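Local atomic coordinates of NreA protein (Staphylococcus carnosus subsp. carnosus TM300, PDB entry 4IUH), a protein that serves as a cytosolic nitrate receptor of the GAF-domain class in the staphylococcal nitrate regulation system. Residues F23-A28 and W57-G62; I121-N126 and G157-E162. All blocks are in the same frame, centred on the assembly; numbering follows the deposited sequence.

Interaction 1 (F23-A28 and W57-G62)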
# COMPACT_ATOMS: atom_id res chain seq x y z
N PHE A 23 6.70 19.69 5.88
CA PHE A 23 5.88 18.50 6.12
C PHE A 23 5.40 17.88 4.81
O PHE A 23 4.41 18.33 4.23
CB PHE A 23 4.70 18.84 7.04
CG PHE A 23 3.92 17.64 7.49
CD1 PHE A 23 4.38 16.85 8.53
CD2 PHE A 23 2.72 17.30 6.89
CE1 PHE A 23 3.66 15.74 8.96
CE2 PHE A 23 1.99 16.20 7.31
CZ PHE A 23 2.47 15.42 8.35
N ASP A 24 6.10 16.84 4.36
CA ASP A 24 5.75 16.19 3.10
C ASP A 24 5.16 14.80 3.34
O ASP A 24 4.94 14.40 4.49
CB ASP A 24 6.97 16.11 2.18
CG ASP A 24 8.05 15.17 2.69
OD1 ASP A 24 8.78 15.56 3.63
OD2 ASP A 24 8.17 14.05 2.15
N TYR A 25 4.89 14.07 2.26
CA TYR A 25 4.24 12.76 2.37
C TYR A 25 5.01 11.77 3.24
O TYR A 25 4.42 10.91 3.88
CB TYR A 25 3.93 12.17 0.99
CG TYR A 25 2.71 12.79 0.36
CD1 TYR A 25 1.43 12.40 0.76
CD2 TYR A 25 2.82 13.78 -0.60
CE1 TYR A 25 0.30 12.97 0.20
CE2 TYR A 25 1.70 14.36 -1.16
CZ TYR A 25 0.44 13.95 -0.76
OH TYR A 25 -0.68 14.52 -1.32
N GLN A 26 6.33 11.90 3.25
CA GLN A 26 7.18 11.04 4.06
C GLN A 26 6.84 11.17 5.55
O GLN A 26 6.70 10.16 6.25
CB GLN A 26 8.66 11.35 3.83
CG GLN A 26 9.60 10.41 4.54
CD GLN A 26 9.41 8.97 4.10
OE1 GLN A 26 9.58 8.65 2.92
NE2 GLN A 26 9.04 8.11 5.03
N ASP A 27 6.69 12.40 6.01
CA ASP A 27 6.35 12.65 7.41
C ASP A 27 4.97 12.11 7.75
O ASP A 27 4.77 11.52 8.81
CB ASP A 27 6.41 14.15 7.72
CG ASP A 27 7.76 14.78 7.40
OD1 ASP A 27 8.62 14.83 8.31
OD2 ASP A 27 7.97 15.23 6.26
N ALA A 28 4.01 12.30 6.85
CA ALA A 28 2.65 11.82 7.07
C ALA A 28 2.62 10.30 7.13
O ALA A 28 1.89 9.72 7.94
CB ALA A 28 1.71 12.34 6.00
N TRP A 57 6.31 2.60 -5.90
CA TRP A 57 6.25 2.87 -4.48
C TRP A 57 7.16 4.06 -4.18
O TRP A 57 8.35 3.91 -3.91
CB TRP A 57 6.62 1.63 -3.67
CG TRP A 57 5.66 0.48 -3.89
CD1 TRP A 57 5.84 -0.60 -4.71
CD2 TRP A 57 4.38 0.32 -3.29
NE1 TRP A 57 4.74 -1.43 -4.64
CE2 TRP A 57 3.83 -0.89 -3.77
CE3 TRP A 57 3.64 1.07 -2.36
CZ2 TRP A 57 2.57 -1.36 -3.37
CZ3 TRP A 57 2.39 0.61 -1.97
CH2 TRP A 57 1.87 -0.59 -2.48
N LYS A 58 6.58 5.26 -4.26
CA LYS A 58 7.31 6.51 -4.18
C LYS A 58 7.82 6.79 -2.76
O LYS A 58 8.93 7.28 -2.59
CB LYS A 58 6.42 7.66 -4.67
CG LYS A 58 7.13 8.97 -4.96
CD LYS A 58 6.26 9.86 -5.86
CE LYS A 58 6.90 11.21 -6.13
NZ LYS A 58 6.77 12.14 -4.97
N TYR A 59 7.02 6.45 -1.76
CA TYR A 59 7.41 6.65 -0.37
C TYR A 59 7.30 5.35 0.43
O TYR A 59 6.34 4.59 0.26
CB TYR A 59 6.54 7.72 0.29
CG TYR A 59 6.54 9.06 -0.42
CD1 TYR A 59 7.50 10.02 -0.14
CD2 TYR A 59 5.57 9.35 -1.38
CE1 TYR A 59 7.50 11.24 -0.79
CE2 TYR A 59 5.57 10.57 -2.03
CZ TYR A 59 6.53 11.51 -1.73
OH TYR A 59 6.53 12.72 -2.38
N ALA A 60 8.27 5.11 1.29
CA ALA A 60 8.23 3.96 2.20
C ALA A 60 8.69 4.35 3.61
O ALA A 60 9.52 5.25 3.78
CB ALA A 60 9.06 2.82 1.65
N SER A 61 8.14 3.66 4.60
CA SER A 61 8.46 3.90 6.00
C SER A 61 8.64 2.57 6.72
O SER A 61 7.76 1.71 6.67
CB SER A 61 7.34 4.70 6.67
OG SER A 61 7.58 4.88 8.05
N GLY A 62 9.78 2.40 7.37
CA GLY A 62 10.07 1.17 8.08
C GLY A 62 10.52 0.06 7.15
O GLY A 62 10.48 -1.12 7.51
O HOH W 1 6.16 15.24 -0.77
O HOH W 2 10.45 6.90 1.35
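The first torsions of two tyrosines bring Y25 and Y59 together: each CG stands anti to its own carbonyl carbon (chi1 -78° in Y25), and the methylene of Y25 comes down on the phenol of Y59. Y25 CB sits 3.8 Å from the centroid of the Y59 ring, nearly on the ring normal, a CH-pi contact over one face. The Y25 ring itself leads away from the strand, and its plane makes 39° with that of Y59. Tyrosine suits position 59 because its flat face packs on the helix start while its hydroxyl reaches water: Y59 OH lies 3.0 Å from a water that is also weakly bonded by Y25 N.

Q26 makes the polar link. Its CG is anti to the backbone N (chi1 -175°) and the chain then bends at chi2, turning the amide to the strand. Q26 NE2 donates to A60 O at 3.2 Å, the carbonyl being met from above its plane; NE2 also bonds D30. Q26 OE1, at the edge of the Y59 ring, accepts from a second water, which in turn takes the N-H of A60, so one amide serves A60 O directly and A60 N through water.

D24 suits the N-cap: its OD2 accepts from Q26 N at 3.0 Å, and D27 OD2 returns the bond to D24 N, completing a capping box. On the strand, K58 and Y59 form a classic beta bulge opposite I43. Strand 54-61 is outermost in the sheet, and the glutamine amide and its water satisfy backbone groups on that edge where the helix begins.

Interaction 2 (I121-N126 and G157-E162)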
# COMPACT_ATOMS: atom_id res chain seq x y z
N ILE A 121 -4.93 0.18 0.95
CA ILE A 121 -6.09 1.06 0.85
C ILE A 121 -6.02 2.00 -0.35
O ILE A 121 -5.03 2.71 -0.54
CB ILE A 121 -6.26 1.89 2.13
CG1 ILE A 121 -6.48 0.96 3.33
CG2 ILE A 121 -7.43 2.84 2.00
CD1 ILE A 121 -6.30 1.65 4.66
N PRO A 122 -7.08 2.00 -1.17
CA PRO A 122 -7.16 2.90 -2.33
C PRO A 122 -7.10 4.35 -1.92
O PRO A 122 -7.82 4.76 -1.01
CB PRO A 122 -8.53 2.57 -2.94
CG PRO A 122 -9.31 1.95 -1.83
CD PRO A 122 -8.30 1.19 -1.02
N LEU A 123 -6.23 5.11 -2.58
CA LEU A 123 -6.13 6.54 -2.37
C LEU A 123 -6.90 7.27 -3.47
O LEU A 123 -6.59 7.13 -4.66
CB LEU A 123 -4.67 6.98 -2.40
CG LEU A 123 -3.73 6.38 -1.34
CD1 LEU A 123 -2.33 6.94 -1.52
CD2 LEU A 123 -4.27 6.64 0.07
N TRP A 124 -7.89 8.05 -3.07
CA TRP A 124 -8.70 8.80 -4.02
C TRP A 124 -8.30 10.26 -4.06
O TRP A 124 -8.03 10.88 -3.03
CB TRP A 124 -10.18 8.69 -3.67
CG TRP A 124 -10.75 7.32 -3.90
CD1 TRP A 124 -10.42 6.18 -3.23
CD2 TRP A 124 -11.75 6.96 -4.86
NE1 TRP A 124 -11.16 5.13 -3.72
CE2 TRP A 124 -11.98 5.58 -4.72
CE3 TRP A 124 -12.47 7.68 -5.82
CZ2 TRP A 124 -12.90 4.90 -5.50
CZ3 TRP A 124 -13.38 6.99 -6.60
CH2 TRP A 124 -13.59 5.62 -6.44
N LYS A 125 -8.25 10.80 -5.27
CA LYS A 125 -8.05 12.22 -5.49
C LYS A 125 -9.17 12.67 -6.40
O LYS A 125 -9.44 12.03 -7.42
CB LYS A 125 -6.69 12.48 -6.14
CG LYS A 125 -6.37 13.96 -6.28
CD LYS A 125 -5.50 14.25 -7.50
CE LYS A 125 -4.12 13.64 -7.35
NZ LYS A 125 -3.18 14.12 -8.41
N ASN A 126 -9.83 13.77 -6.04
CA ASN A 126 -11.09 14.16 -6.67
C ASN A 126 -12.10 13.02 -6.53
O ASN A 126 -12.22 12.42 -5.46
CB ASN A 126 -10.90 14.53 -8.14
CG ASN A 126 -9.66 15.38 -8.36
OD1 ASN A 126 -9.27 16.16 -7.50
ND2 ASN A 126 -9.05 15.23 -9.53
N GLY A 157 -2.78 14.32 3.37
CA GLY A 157 -2.97 15.37 2.39
C GLY A 157 -4.37 15.44 1.81
O GLY A 157 -5.36 15.44 2.54
N SER A 158 -4.45 15.50 0.48
CA SER A 158 -5.73 15.63 -0.21
C SER A 158 -6.36 14.28 -0.54
O SER A 158 -7.43 14.22 -1.13
CB SER A 158 -5.54 16.44 -1.49
OG SER A 158 -4.80 15.71 -2.46
N PHE A 159 -5.69 13.20 -0.16
CA PHE A 159 -6.19 11.87 -0.47
C PHE A 159 -7.32 11.46 0.47
O PHE A 159 -7.34 11.85 1.64
CB PHE A 159 -5.07 10.84 -0.44
CG PHE A 159 -4.01 11.06 -1.48
CD1 PHE A 159 -4.36 11.27 -2.80
CD2 PHE A 159 -2.67 11.06 -1.13
CE1 PHE A 159 -3.39 11.49 -3.76
CE2 PHE A 159 -1.69 11.28 -2.09
CZ PHE A 159 -2.05 11.49 -3.41
N THR A 160 -8.26 10.70 -0.06
CA THR A 160 -9.30 10.09 0.75
C THR A 160 -9.35 8.61 0.40
O THR A 160 -8.64 8.15 -0.50
CB THR A 160 -10.69 10.73 0.51
OG1 THR A 160 -11.10 10.51 -0.84
CG2 THR A 160 -10.66 12.23 0.79
N ASP A 161 -10.17 7.84 1.12
CA ASP A 161 -10.31 6.43 0.80
C ASP A 161 -11.64 6.17 0.09
O ASP A 161 -12.32 7.10 -0.33
CB ASP A 161 -10.10 5.53 2.02
CG ASP A 161 -10.98 5.91 3.20
OD1 ASP A 161 -10.49 5.87 4.34
OD2 ASP A 161 -12.17 6.24 2.98
N GLU A 162 -12.00 4.89 -0.02
CA GLU A 162 -13.18 4.49 -0.79
C GLU A 162 -14.48 4.76 -0.05
O GLU A 162 -15.55 4.83 -0.65
CB GLU A 162 -13.08 3.01 -1.17
CG GLU A 162 -13.30 2.03 -0.02
CD GLU A 162 -12.06 1.80 0.82
OE1 GLU A 162 -11.90 0.67 1.34
OE2 GLU A 162 -11.23 2.73 0.98
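Backbone bonding joins W124 to T160 in a single antiparallel bridge, a hydrogen-bonded pair. W124 N donates to T160 O at 2.7 Å, almost straight at 172°, and T160 N returns a bond to W124 O at 3.0 Å, arriving in the carbonyl plane on a lone pair. CA-H...O contacts flank them, among them F159 CA to W124 O at 3.3 Å and D161 CA to P122 O at 3.5 Å.

Apolar packing lies to one side. L123 CD1 rests over one face of the F159 ring, offset toward its rim, 4.2 Å from F159 CD2, while K125 CB meets that ring's edge. Leucine and phenylalanine fit here because L45 and I43 of strand 40-47 line the same region. I121 CG2 lies beside D161 CB.

W124 CG stands anti to the carbonyl carbon (chi1 -69°), which, with the turn at chi2, brings the indole against the D161-E162 backbone, with D161 O over one face and W124 CD1 3.5 Å from D161 C. The carboxylate end of E162 lies against the proline ring, OE2 3.5 Å from P122 CG, with E162 CB next to W124 NE1.

E162 forms a salt bridge with R89 and D161 one with R151, D161 also accepting from I152 N. W124 NE1, buried by this contact, has no partner in the model. The indole thus contributes packing, and the direct polar link is the pair of backbone bonds.

Both contacts are partly buried, with centres 15 Å apart, and both lay an end of the modelled chain on the same antiparallel sheet. Interaction 1 brings the N-terminal helix 25-36 to the outermost strand 54-61; interaction 2 brings the C-terminal segment to strand 115-125, farther across the sheet. The first is the smaller, 231 Å² against 469 Å², and combines the packing of two tyrosines with a side-chain amide and waters. The second uses direct backbone bonds, has no bridging water among its bonds and buries more of its residues. They meet where Y25 CE1 approaches F159 CE2 at 3.5 Å, so the two terminal regions pack on each other as well as on the sheet.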